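Local coordinates for protein colicin-B (Escherichia coli, PDB 1RH1) that forms channels that depolarise the cytoplasmic membrane of Escherichia coli and close relatives, dissipating the energy of the target cell, at residues V20-T25 and L294-E299; V105-L110 and V167-T172; A197-D202 and G207-D212; I373-A378 and I497-V502. One frame throughout, in Å; residues are numbered along the deposited sequence.

Contact 1: V20-T25 and L294-E299; sequences VVWPST and LSQRQE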
loop_
_atom_site.group_PDB
_atom_site.type_symbol
_atom_site.label_atom_id
_atom_site.label_comp_id
_atom_site.label_asym_id
_atom_site.label_seq_id
_atom_site.Cartn_x
_atom_site.Cartn_y
_atom_site.Cartn_z
ATOM N N VAL A 20 -7.301 2.238 2.727
ATOM C CA VAL A 20 -7.666 2.178 4.142
ATOM C C VAL A 20 -9.168 2.411 4.268
ATOM O O VAL A 20 -9.750 3.053 3.398
ATOM C CB VAL A 20 -6.886 3.254 4.987
ATOM C CG1 VAL A 20 -5.424 3.300 4.541
ATOM C CG2 VAL A 20 -7.437 4.654 4.794
ATOM N N VAL A 21 -9.856 1.912 5.302
ATOM C CA VAL A 21 -11.292 2.136 5.408
ATOM C C VAL A 21 -11.713 3.460 6.019
ATOM O O VAL A 21 -11.158 3.982 6.987
ATOM C CB VAL A 21 -11.888 0.957 6.187
ATOM C CG1 VAL A 21 -13.216 1.235 6.870
ATOM C CG2 VAL A 21 -12.218 -0.090 5.140
ATOM N N TRP A 22 -12.696 4.057 5.366
ATOM C CA TRP A 22 -13.326 5.220 5.940
ATOM C C TRP A 22 -14.620 4.607 6.448
ATOM O O TRP A 22 -15.399 4.072 5.649
ATOM C CB TRP A 22 -13.605 6.284 4.887
ATOM C CG TRP A 22 -14.349 7.462 5.476
ATOM C CD1 TRP A 22 -13.757 8.305 6.374
ATOM C CD2 TRP A 22 -15.640 7.805 5.203
ATOM N NE1 TRP A 22 -14.662 9.195 6.685
ATOM C CE2 TRP A 22 -15.797 8.935 6.010
ATOM C CE3 TRP A 22 -16.693 7.348 4.409
ATOM C CZ2 TRP A 22 -17.006 9.626 6.031
ATOM C CZ3 TRP A 22 -17.903 8.040 4.432
ATOM C CH2 TRP A 22 -18.052 9.167 5.237
ATOM N N PRO A 23 -14.855 4.597 7.777
ATOM C CA PRO A 23 -16.067 4.070 8.393
ATOM C C PRO A 23 -17.121 5.069 7.993
ATOM O O PRO A 23 -17.009 6.246 8.338
ATOM C CB PRO A 23 -15.763 4.064 9.849
ATOM C CG PRO A 23 -14.255 4.174 9.928
ATOM C CD PRO A 23 -13.969 5.133 8.804
ATOM N N SER A 24 -18.102 4.618 7.220
ATOM C CA SER A 24 -19.091 5.519 6.660
ATOM C C SER A 24 -19.855 6.353 7.672
ATOM O O SER A 24 -19.944 6.008 8.853
ATOM C CB SER A 24 -20.070 4.713 5.824
ATOM O OG SER A 24 -20.986 5.579 5.178
ATOM N N THR A 25 -20.374 7.480 7.171
ATOM C CA THR A 25 -21.144 8.450 7.945
ATOM C C THR A 25 -22.301 7.809 8.729
ATOM O O THR A 25 -22.535 8.183 9.882
ATOM C CB THR A 25 -21.604 9.552 6.917
ATOM O OG1 THR A 25 -22.010 10.649 7.725
ATOM C CG2 THR A 25 -22.721 9.144 5.935
ATOM N N LEU A 294 -18.564 14.367 2.941
ATOM C CA LEU A 294 -17.555 14.634 1.915
ATOM C C LEU A 294 -16.287 15.238 2.501
ATOM O O LEU A 294 -15.214 14.673 2.314
ATOM C CB LEU A 294 -18.139 15.579 0.883
ATOM C CG LEU A 294 -19.296 14.983 0.141
ATOM C CD1 LEU A 294 -20.065 16.007 -0.594
ATOM C CD2 LEU A 294 -18.761 13.983 -0.807
ATOM N N SER A 295 -16.397 16.356 3.233
ATOM C CA SER A 295 -15.296 16.955 3.983
ATOM C C SER A 295 -14.636 15.964 4.946
ATOM O O SER A 295 -13.408 15.936 5.075
ATOM C CB SER A 295 -15.809 18.121 4.780
ATOM O OG SER A 295 -16.497 19.012 3.920
ATOM N N GLN A 296 -15.445 15.132 5.626
ATOM C CA GLN A 296 -14.945 14.098 6.523
ATOM C C GLN A 296 -14.016 13.147 5.809
ATOM O O GLN A 296 -12.933 12.833 6.310
ATOM C CB GLN A 296 -16.024 13.202 7.088
ATOM C CG GLN A 296 -16.760 13.561 8.357
ATOM C CD GLN A 296 -17.349 12.287 8.958
ATOM O OE1 GLN A 296 -18.564 12.075 8.991
ATOM N NE2 GLN A 296 -16.476 11.390 9.432
ATOM N N ARG A 297 -14.511 12.701 4.633
ATOM C CA ARG A 297 -13.799 11.757 3.789
ATOM C C ARG A 297 -12.632 12.408 3.075
ATOM O O ARG A 297 -11.629 11.732 2.847
ATOM C CB ARG A 297 -14.713 11.133 2.726
ATOM C CG ARG A 297 -14.005 9.989 2.000
ATOM C CD ARG A 297 -14.942 9.223 1.102
ATOM N NE ARG A 297 -14.276 8.093 0.467
ATOM C CZ ARG A 297 -14.914 7.318 -0.414
ATOM N NH1 ARG A 297 -16.187 7.524 -0.767
ATOM N NH2 ARG A 297 -14.258 6.299 -0.941
ATOM N N GLN A 298 -12.715 13.699 2.738
ATOM C CA GLN A 298 -11.590 14.334 2.092
ATOM C C GLN A 298 -10.404 14.503 3.021
ATOM O O GLN A 298 -9.277 14.453 2.541
ATOM C CB GLN A 298 -11.963 15.690 1.550
ATOM C CG GLN A 298 -10.931 16.141 0.534
ATOM C CD GLN A 298 -10.656 15.104 -0.549
ATOM O OE1 GLN A 298 -11.367 14.989 -1.554
ATOM N NE2 GLN A 298 -9.603 14.318 -0.338
ATOM N N GLU A 299 -10.608 14.666 4.341
ATOM C CA GLU A 299 -9.478 14.754 5.250
ATOM C C GLU A 299 -8.952 13.371 5.540
ATOM O O GLU A 299 -7.746 13.195 5.695
ATOM C CB GLU A 299 -9.870 15.442 6.557
ATOM C CG GLU A 299 -10.376 16.882 6.341
ATOM C CD GLU A 299 -9.652 17.768 5.294
ATOM O OE1 GLU A 299 -8.411 17.899 5.338
ATOM O OE2 GLU A 299 -10.350 18.330 4.431
#

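Contact 2: V105-L110 and V167-T172; sequences VLENGL and VKYRLT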
loop_
_atom_site.group_PDB
_atom_site.type_symbol
_atom_site.label_atom_id
_atom_site.label_comp_id
_atom_site.label_asym_id
_atom_site.label_seq_id
_atom_site.Cartn_x
_atom_site.Cartn_y
_atom_site.Cartn_z
ATOM N N VAL A 105 -9.202 6.266 -21.656
ATOM C CA VAL A 105 -8.216 7.136 -21.029
ATOM C C VAL A 105 -7.383 6.358 -20.021
ATOM O O VAL A 105 -6.175 6.585 -19.934
ATOM C CB VAL A 105 -8.942 8.301 -20.355
ATOM C CG1 VAL A 105 -8.012 9.189 -19.561
ATOM C CG2 VAL A 105 -9.581 9.122 -21.456
ATOM N N LEU A 106 -7.978 5.399 -19.286
ATOM C CA LEU A 106 -7.225 4.616 -18.321
ATOM C C LEU A 106 -6.190 3.795 -19.045
ATOM O O LEU A 106 -5.029 3.942 -18.693
ATOM C CB LEU A 106 -8.071 3.654 -17.572
ATOM C CG LEU A 106 -7.855 3.488 -16.103
ATOM C CD1 LEU A 106 -8.319 2.105 -15.796
ATOM C CD2 LEU A 106 -6.430 3.583 -15.663
ATOM N N GLU A 107 -6.563 3.006 -20.070
ATOM C CA GLU A 107 -5.642 2.178 -20.854
ATOM C C GLU A 107 -4.489 2.975 -21.456
ATOM O O GLU A 107 -3.322 2.666 -21.221
ATOM C CB GLU A 107 -6.400 1.487 -21.968
ATOM C CG GLU A 107 -7.395 0.409 -21.531
ATOM C CD GLU A 107 -8.225 -0.262 -22.644
ATOM O OE1 GLU A 107 -8.936 -1.227 -22.340
ATOM O OE2 GLU A 107 -8.189 0.168 -23.808
ATOM N N ASN A 108 -4.815 4.038 -22.202
ATOM C CA ASN A 108 -3.840 4.979 -22.723
ATOM C C ASN A 108 -2.922 5.510 -21.638
ATOM O O ASN A 108 -1.710 5.421 -21.790
ATOM C CB ASN A 108 -4.496 6.183 -23.364
ATOM C CG ASN A 108 -5.133 5.956 -24.723
ATOM O OD1 ASN A 108 -5.304 6.896 -25.490
ATOM N ND2 ASN A 108 -5.515 4.747 -25.103
ATOM N N GLY A 109 -3.409 6.015 -20.512
ATOM C CA GLY A 109 -2.508 6.560 -19.516
ATOM C C GLY A 109 -1.603 5.524 -18.871
ATOM O O GLY A 109 -0.523 5.854 -18.366
ATOM N N LEU A 110 -2.053 4.269 -18.900
ATOM C CA LEU A 110 -1.331 3.188 -18.266
ATOM C C LEU A 110 -0.109 2.760 -19.031
ATOM O O LEU A 110 0.741 2.053 -18.507
ATOM C CB LEU A 110 -2.242 1.990 -18.089
ATOM C CG LEU A 110 -3.305 2.013 -17.022
ATOM C CD1 LEU A 110 -4.244 0.867 -17.255
ATOM C CD2 LEU A 110 -2.666 1.960 -15.661
ATOM N N VAL A 167 -9.201 -9.589 -10.933
ATOM C CA VAL A 167 -9.851 -8.695 -11.908
ATOM C C VAL A 167 -8.882 -7.724 -12.582
ATOM O O VAL A 167 -7.774 -7.504 -12.060
ATOM C CB VAL A 167 -10.994 -7.830 -11.268
ATOM C CG1 VAL A 167 -12.174 -8.698 -10.909
ATOM C CG2 VAL A 167 -10.509 -7.147 -10.013
ATOM N N LYS A 168 -9.254 -7.141 -13.737
ATOM C CA LYS A 168 -8.380 -6.152 -14.372
ATOM C C LYS A 168 -8.815 -4.698 -14.326
ATOM O O LYS A 168 -8.004 -3.791 -14.511
ATOM C CB LYS A 168 -8.126 -6.449 -15.849
ATOM C CG LYS A 168 -9.309 -6.691 -16.724
ATOM C CD LYS A 168 -8.865 -6.861 -18.153
ATOM C CE LYS A 168 -10.096 -7.381 -18.874
ATOM N NZ LYS A 168 -9.895 -7.316 -20.301
ATOM N N TYR A 169 -10.112 -4.502 -14.117
ATOM C CA TYR A 169 -10.785 -3.230 -14.043
ATOM C C TYR A 169 -11.776 -3.392 -12.928
ATOM O O TYR A 169 -12.244 -4.490 -12.637
ATOM C CB TYR A 169 -11.544 -2.901 -15.348
ATOM C CG TYR A 169 -10.568 -2.494 -16.440
ATOM C CD1 TYR A 169 -10.371 -3.293 -17.555
ATOM C CD2 TYR A 169 -9.784 -1.347 -16.280
ATOM C CE1 TYR A 169 -9.382 -2.951 -18.494
ATOM C CE2 TYR A 169 -8.796 -0.998 -17.206
ATOM C CZ TYR A 169 -8.591 -1.806 -18.317
ATOM O OH TYR A 169 -7.578 -1.491 -19.213
ATOM N N ARG A 170 -12.048 -2.279 -12.263
ATOM C CA ARG A 170 -13.049 -2.198 -11.229
ATOM C C ARG A 170 -13.781 -0.889 -11.350
ATOM O O ARG A 170 -13.258 0.113 -11.824
ATOM C CB ARG A 170 -12.423 -2.274 -9.865
ATOM C CG ARG A 170 -12.100 -3.706 -9.473
ATOM C CD ARG A 170 -11.564 -3.831 -8.051
ATOM N NE ARG A 170 -12.569 -3.469 -7.071
ATOM C CZ ARG A 170 -12.336 -2.681 -6.018
ATOM N NH1 ARG A 170 -13.339 -2.427 -5.208
ATOM N NH2 ARG A 170 -11.155 -2.134 -5.735
ATOM N N LEU A 171 -15.043 -0.899 -10.967
ATOM C CA LEU A 171 -15.845 0.301 -10.950
ATOM C C LEU A 171 -16.169 0.670 -9.502
ATOM O O LEU A 171 -16.909 -0.024 -8.816
ATOM C CB LEU A 171 -17.079 0.004 -11.781
ATOM C CG LEU A 171 -17.118 0.414 -13.227
ATOM C CD1 LEU A 171 -15.898 -0.012 -13.980
ATOM C CD2 LEU A 171 -18.333 -0.199 -13.813
ATOM N N THR A 172 -15.565 1.725 -8.964
ATOM C CA THR A 172 -15.792 2.214 -7.598
ATOM C C THR A 172 -15.820 3.731 -7.564
ATOM O O THR A 172 -16.042 4.340 -8.608
ATOM C CB THR A 172 -14.700 1.782 -6.602
ATOM O OG1 THR A 172 -13.437 2.105 -7.165
ATOM C CG2 THR A 172 -14.795 0.318 -6.269
#

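Contact 3: A197-D202 and G207-D212; sequences AVPVPD and GTNIKD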
loop_
_atom_site.group_PDB
_atom_site.type_symbol
_atom_site.label_atom_id
_atom_site.label_comp_id
_atom_site.label_asym_id
_atom_site.label_seq_id
_atom_site.Cartn_x
_atom_site.Cartn_y
_atom_site.Cartn_z
ATOM N N ALA A 197 -25.853 -15.964 -6.447
ATOM C CA ALA A 197 -27.254 -15.745 -6.729
ATOM C C ALA A 197 -27.965 -17.078 -6.536
ATOM O O ALA A 197 -27.566 -18.146 -7.000
ATOM C CB ALA A 197 -27.437 -15.279 -8.156
ATOM N N VAL A 198 -29.012 -16.977 -5.726
ATOM C CA VAL A 198 -29.892 -18.065 -5.311
ATOM C C VAL A 198 -31.324 -17.858 -5.834
ATOM O O VAL A 198 -31.820 -16.735 -5.763
ATOM C CB VAL A 198 -29.821 -18.088 -3.784
ATOM C CG1 VAL A 198 -30.889 -18.986 -3.185
ATOM C CG2 VAL A 198 -28.446 -18.606 -3.385
ATOM N N PRO A 199 -32.068 -18.853 -6.347
ATOM C CA PRO A 199 -33.442 -18.676 -6.826
ATOM C C PRO A 199 -34.386 -18.208 -5.717
ATOM O O PRO A 199 -34.285 -18.641 -4.564
ATOM C CB PRO A 199 -33.775 -20.038 -7.407
ATOM C CG PRO A 199 -32.990 -20.981 -6.528
ATOM C CD PRO A 199 -31.667 -20.253 -6.433
ATOM N N VAL A 200 -35.277 -17.280 -6.049
ATOM C CA VAL A 200 -36.189 -16.737 -5.049
ATOM C C VAL A 200 -37.513 -17.488 -5.137
ATOM O O VAL A 200 -38.064 -17.595 -6.228
ATOM C CB VAL A 200 -36.414 -15.209 -5.294
ATOM C CG1 VAL A 200 -37.390 -14.642 -4.286
ATOM C CG2 VAL A 200 -35.119 -14.442 -5.090
ATOM N N PRO A 201 -38.047 -18.026 -4.038
ATOM C CA PRO A 201 -39.386 -18.578 -3.933
ATOM C C PRO A 201 -40.578 -17.687 -4.162
ATOM O O PRO A 201 -40.648 -16.552 -3.695
ATOM C CB PRO A 201 -39.452 -19.184 -2.570
ATOM C CG PRO A 201 -38.372 -18.477 -1.806
ATOM C CD PRO A 201 -37.283 -18.344 -2.847
ATOM N N ASP A 202 -41.502 -18.308 -4.903
ATOM C CA ASP A 202 -42.799 -17.765 -5.225
ATOM C C ASP A 202 -43.711 -17.985 -4.035
ATOM O O ASP A 202 -44.161 -19.104 -3.792
ATOM C CB ASP A 202 -43.417 -18.471 -6.431
ATOM C CG ASP A 202 -44.618 -17.723 -7.020
ATOM O OD1 ASP A 202 -44.884 -17.856 -8.215
ATOM O OD2 ASP A 202 -45.299 -16.985 -6.314
ATOM N N GLY A 207 -43.596 -24.254 -3.082
ATOM C CA GLY A 207 -42.799 -25.367 -3.572
ATOM C C GLY A 207 -41.991 -24.953 -4.797
ATOM O O GLY A 207 -40.815 -25.321 -4.908
ATOM N N THR A 208 -42.611 -24.206 -5.730
ATOM C CA THR A 208 -41.897 -23.698 -6.888
ATOM C C THR A 208 -41.219 -22.361 -6.524
ATOM O O THR A 208 -41.662 -21.656 -5.611
ATOM C CB THR A 208 -42.874 -23.513 -8.116
ATOM O OG1 THR A 208 -43.332 -22.174 -8.158
ATOM C CG2 THR A 208 -44.114 -24.381 -8.026
ATOM N N ASN A 209 -40.106 -22.027 -7.210
ATOM C CA ASN A 209 -39.396 -20.753 -7.070
ATOM C C ASN A 209 -39.849 -19.798 -8.193
ATOM O O ASN A 209 -40.434 -20.272 -9.169
ATOM C CB ASN A 209 -37.880 -20.967 -7.182
ATOM C CG ASN A 209 -37.129 -21.780 -6.108
ATOM O OD1 ASN A 209 -37.228 -21.605 -4.880
ATOM N ND2 ASN A 209 -36.280 -22.687 -6.608
ATOM N N ILE A 210 -39.669 -18.461 -8.141
ATOM C CA ILE A 210 -40.064 -17.531 -9.210
ATOM C C ILE A 210 -39.101 -17.698 -10.377
ATOM O O ILE A 210 -37.873 -17.557 -10.221
ATOM C CB ILE A 210 -40.006 -16.059 -8.748
ATOM C CG1 ILE A 210 -40.931 -15.840 -7.578
ATOM C CG2 ILE A 210 -40.413 -15.150 -9.893
ATOM C CD1 ILE A 210 -40.554 -14.612 -6.757
ATOM N N LYS A 211 -39.691 -17.994 -11.549
ATOM C CA LYS A 211 -38.938 -18.224 -12.769
ATOM C C LYS A 211 -38.111 -17.001 -13.137
ATOM O O LYS A 211 -38.613 -15.876 -13.158
ATOM C CB LYS A 211 -39.874 -18.538 -13.926
ATOM C CG LYS A 211 -39.128 -18.921 -15.212
ATOM C CD LYS A 211 -40.078 -18.859 -16.409
ATOM C CE LYS A 211 -39.460 -19.211 -17.786
ATOM N NZ LYS A 211 -39.051 -20.602 -17.938
ATOM N N ASP A 212 -36.818 -17.263 -13.369
ATOM C CA ASP A 212 -35.847 -16.283 -13.845
ATOM C C ASP A 212 -35.632 -15.029 -12.995
ATOM O O ASP A 212 -35.434 -13.915 -13.495
ATOM C CB ASP A 212 -36.240 -15.892 -15.302
ATOM C CG ASP A 212 -35.955 -16.914 -16.418
ATOM O OD1 ASP A 212 -36.101 -16.565 -17.585
ATOM O OD2 ASP A 212 -35.586 -18.059 -16.161
#

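Contact 4: I373-A378 and I497-V502; sequences INKLMA and IDDKFV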
loop_
_atom_site.group_PDB
_atom_site.type_symbol
_atom_site.label_atom_id
_atom_site.label_comp_id
_atom_site.label_asym_id
_atom_site.label_seq_id
_atom_site.Cartn_x
_atom_site.Cartn_y
_atom_site.Cartn_z
ATOM N N ILE A 373 33.375 -4.277 22.024
ATOM C CA ILE A 373 34.625 -3.681 21.580
ATOM C C ILE A 373 35.651 -3.704 22.706
ATOM O O ILE A 373 36.828 -3.694 22.383
ATOM C CB ILE A 373 34.445 -2.209 21.034
ATOM C CG1 ILE A 373 34.277 -1.253 22.117
ATOM C CG2 ILE A 373 33.222 -2.078 20.178
ATOM C CD1 ILE A 373 35.583 -0.456 22.085
ATOM N N ASN A 374 35.272 -3.786 23.991
ATOM C CA ASN A 374 36.233 -3.915 25.079
ATOM C C ASN A 374 36.968 -5.247 25.047
ATOM O O ASN A 374 38.095 -5.370 25.542
ATOM C CB ASN A 374 35.590 -3.847 26.441
ATOM C CG ASN A 374 35.181 -2.468 26.907
ATOM O OD1 ASN A 374 34.239 -2.368 27.692
ATOM N ND2 ASN A 374 35.828 -1.381 26.492
ATOM N N LYS A 375 36.255 -6.234 24.482
ATOM C CA LYS A 375 36.736 -7.590 24.278
ATOM C C LYS A 375 37.758 -7.602 23.142
ATOM O O LYS A 375 38.754 -8.329 23.185
ATOM C CB LYS A 375 35.525 -8.463 23.950
ATOM C CG LYS A 375 35.790 -9.915 23.584
ATOM C CD LYS A 375 34.579 -10.594 22.932
ATOM C CE LYS A 375 33.293 -10.660 23.760
ATOM N NZ LYS A 375 32.431 -11.745 23.304
ATOM N N LEU A 376 37.518 -6.776 22.116
ATOM C CA LEU A 376 38.383 -6.716 20.960
ATOM C C LEU A 376 39.685 -6.044 21.305
ATOM O O LEU A 376 40.769 -6.567 21.061
ATOM C CB LEU A 376 37.689 -5.953 19.864
ATOM C CG LEU A 376 38.511 -5.582 18.670
ATOM C CD1 LEU A 376 39.040 -6.810 17.968
ATOM C CD2 LEU A 376 37.638 -4.761 17.768
ATOM N N MET A 377 39.531 -4.859 21.888
ATOM C CA MET A 377 40.636 -4.009 22.276
ATOM C C MET A 377 41.393 -4.581 23.460
ATOM O O MET A 377 42.415 -4.035 23.879
ATOM C CB MET A 377 40.084 -2.641 22.606
ATOM C CG MET A 377 40.448 -1.525 21.639
ATOM S SD MET A 377 40.059 -1.773 19.895
ATOM C CE MET A 377 41.454 -0.836 19.351
ATOM N N ALA A 378 40.887 -5.690 24.009
ATOM C CA ALA A 378 41.553 -6.404 25.079
ATOM C C ALA A 378 42.572 -7.371 24.522
ATOM O O ALA A 378 43.525 -7.713 25.223
ATOM C CB ALA A 378 40.570 -7.217 25.903
ATOM N N ILE A 497 25.811 -4.888 15.783
ATOM C CA ILE A 497 25.001 -5.847 15.050
ATOM C C ILE A 497 25.031 -7.168 15.772
ATOM O O ILE A 497 23.997 -7.741 16.114
ATOM C CB ILE A 497 25.523 -6.062 13.591
ATOM C CG1 ILE A 497 25.779 -4.765 12.840
ATOM C CG2 ILE A 497 24.442 -6.832 12.852
ATOM C CD1 ILE A 497 26.243 -4.921 11.405
ATOM N N ASP A 498 26.244 -7.618 16.046
ATOM C CA ASP A 498 26.367 -8.915 16.638
ATOM C C ASP A 498 27.685 -9.103 17.336
ATOM O O ASP A 498 28.677 -8.512 16.926
ATOM C CB ASP A 498 26.214 -9.927 15.537
ATOM C CG ASP A 498 25.589 -11.227 15.979
ATOM O OD1 ASP A 498 24.617 -11.612 15.336
ATOM O OD2 ASP A 498 26.053 -11.843 16.945
ATOM N N ASP A 499 27.717 -9.945 18.370
ATOM C CA ASP A 499 28.964 -10.246 19.047
ATOM C C ASP A 499 29.704 -11.316 18.257
ATOM O O ASP A 499 30.917 -11.444 18.437
ATOM C CB ASP A 499 28.693 -10.732 20.484
ATOM C CG ASP A 499 29.941 -11.038 21.312
ATOM O OD1 ASP A 499 30.659 -10.114 21.698
ATOM O OD2 ASP A 499 30.195 -12.216 21.569
ATOM N N LYS A 500 29.012 -12.083 17.386
ATOM C CA LYS A 500 29.654 -13.062 16.509
ATOM C C LYS A 500 30.849 -12.400 15.839
ATOM O O LYS A 500 31.993 -12.794 16.056
ATOM C CB LYS A 500 28.769 -13.565 15.348
ATOM C CG LYS A 500 27.475 -14.326 15.629
ATOM C CD LYS A 500 27.626 -15.439 16.676
ATOM C CE LYS A 500 26.271 -16.079 17.018
ATOM N NZ LYS A 500 26.406 -17.060 18.085
ATOM N N PHE A 501 30.561 -11.285 15.159
ATOM C CA PHE A 501 31.526 -10.502 14.410
ATOM C C PHE A 501 32.766 -10.113 15.192
ATOM O O PHE A 501 33.855 -10.130 14.625
ATOM C CB PHE A 501 30.825 -9.258 13.887
ATOM C CG PHE A 501 29.620 -9.551 12.998
ATOM C CD1 PHE A 501 29.551 -10.721 12.233
ATOM C CD2 PHE A 501 28.580 -8.621 12.939
ATOM C CE1 PHE A 501 28.446 -10.948 11.416
ATOM C CE2 PHE A 501 27.483 -8.864 12.114
ATOM C CZ PHE A 501 27.409 -10.026 11.350
ATOM N N VAL A 502 32.656 -9.813 16.491
ATOM C CA VAL A 502 33.852 -9.468 17.239
ATOM C C VAL A 502 34.523 -10.714 17.811
ATOM O O VAL A 502 35.689 -10.661 18.207
ATOM C CB VAL A 502 33.457 -8.446 18.320
ATOM C CG1 VAL A 502 34.622 -7.988 19.190
ATOM C CG2 VAL A 502 32.996 -7.203 17.584
#

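Contact 1: V20-T25 and L294-E299
The indole of W22 lies against the flank of the helix carrying R297, and this is where the two segments pack tightly. R297 CA sits over the face of the five-membered ring, 4.2 Å from its centroid, a CH-pi contact. R297 CB rests over the same indole, 4.1 Å from W22 CE2, and S24 N approaches the opposite face nearer the rim. With CG of W22 anti to the backbone N (chi1 176°), the ring reaches from the strand to the helix, broad and flat enough to meet both R297 and Q296. An extended R297 side chain runs past the indole, its guanidinium plane almost parallel to the ring (1° apart). Arginine suits this place because its methylenes pack on the aromatic while its buried charged end is satisfied beyond the two segments: NH2 bonds to T260 O and NH1 forms a salt bridge with D173. Toward exposed Q296 the contact turns loose. Q296 CB comes obliquely within 3.9 Å of W22 CZ2, and the amide plane is turned 64° from the indole; glutamine can pack its aliphatic part here and keep a polar end at the solvent side. At the margin T25 OG1 stays 3.9 Å from Q296 OE1. W22 belongs to the TonB box, whose short strand 20-22 pairs in parallel with strand 260-262; the arrangement is that of a TonB box docked by its tryptophan on helix 291-340.

Contact 2: V105-L110 and V167-T172
Helix 99-110 packs beside the antiparallel sheet that contains strand 169-176, and Y169, near the corner at K168, reaches across to L106 and E107. L106 CD1 meets the ring at its edge and in its plane, 3.4 Å from Y169 CE2, while the leucine and the tyrosine run antiparallel, alongside one another. The phenol is aimed at the helix with its CG anti to the carbonyl carbon (chi1 -75°), which carries the hydroxyl past L106 to E107, the next residue of the helix. There Y169 OH lies close to E107 CG and 3.4 Å from E107 OE1, and the carboxylate plane is turned 42° from that of the ring. This is a helix-on-sheet contact at a corner of the chain: the backbone bends at K168, so strands 163-167 and 169-176 enter different sheets. The buried leucine fits the inner side of the helix, where it also touches A121 and Y254 of the same antiparallel sheet. Tyrosine suits the border, since its ring carbons serve the apolar side and its hydroxyl the polar rim, where exposed E107 keeps its charge near water. K168 NZ, 6.5 Å from E107 OE1, may add a modest electrostatic attraction, though its weak, long ion pair is with D152.

Contact 3: A197-D202 and G207-D212
T208, just where the chain turns back toward P201 and D202, offers its carbonyl O to D202 N in a weak hydrogen bond of 3.4 Å. The T208 hydroxyl is held by R205 O within the connecting loop, and D202 OD2 likewise turns to S204 OG, so both polar side chains probably help to shape the bend. N209 follows, paired with P201 as an antiparallel non-hydrogen-bonded pair whose CA atoms are 3.8 Å apart and whose side chains diverge. The pairing suits proline, which has no N-H to give. The N209 amide lies across the prolines, with ND2 3.7 Å from P199 CG and OD1 3.8 Å from P201 CD. I210 then makes the firm bond: I210 N donates to V200 O at 2.6 Å, with 161° at the hydrogen. Its CG1, anti to the carbonyl carbon (chi1 -60°), lies 3.6 Å from D202 CA, and CD1 reaches within 4.0 Å of V200 CG1, the two branches running alongside in the same direction. Branched aliphatic residues fit this buried side, where I57 also touches V200. Two backbone bonds thus flank the P201-N209 pair; since prolines cannot donate, side-chain packing and the loop bonds of D202 and T208 probably contribute to holding the hairpin.

Contact 4: I373-A378 and I497-V502
K375 and D499 both place CG anti to the backbone N (chi1 175° and -178°), and the lysine chain bends at chi3 (-60°) to bring its ammonium before the aspartate carboxylate. The salt bridge is bidentate: K375 NZ, arriving nearly perpendicular to the aspartate side chain, lies 2.9 Å from D499 OD1 and 2.9 Å from D499 OD2, meeting each oxygen on its syn lone pair. Lysine suits the place because its long, flexible chain can span the gap between the helices; aspartate holds two oxygens on a short stem, so both take the ammonium while OD1 also accepts from S372 OG. K375 NZ makes a second salt bridge with D503, and thus probably eases the closeness of the D499 and D503 carboxylates. Beside this polar patch, L376 CB packs 3.7 Å from V502 CG1, where compact aliphatic groups let the helices come close on their buried side. Just before helix 500-510, D498 OD2 accepts from K500 N at 3.0 Å, a capping bond that ties down the first turn. The contact joins the last turn of helix 366-376 to the first turn of helix 500-510 in the helical pore-forming domain, with helix 342-357 against F501 and helix 479-495 against I373 and M377.

From the N terminus, the chain first meets contact 1, whose loop closes 269 residues later, when the start of helix 291-340 comes back to the TonB box. Nested inside that loop, contact 2 brings helix 99-110 to strand 169-176, and contact 3 then folds strand 189-201 back on 209-210 across a short connection; these two follow in series and do not cross. Contact 4 opens after contact 1 has closed and joins helices 366-376 and 500-510, closing a loop of 118 residues, most of them helical, in the pore-forming domain. Its centre lies about 53 Å from that of contact 1 and about 77 Å from that of contact 3, with the long helix 291-340 running between the two regions.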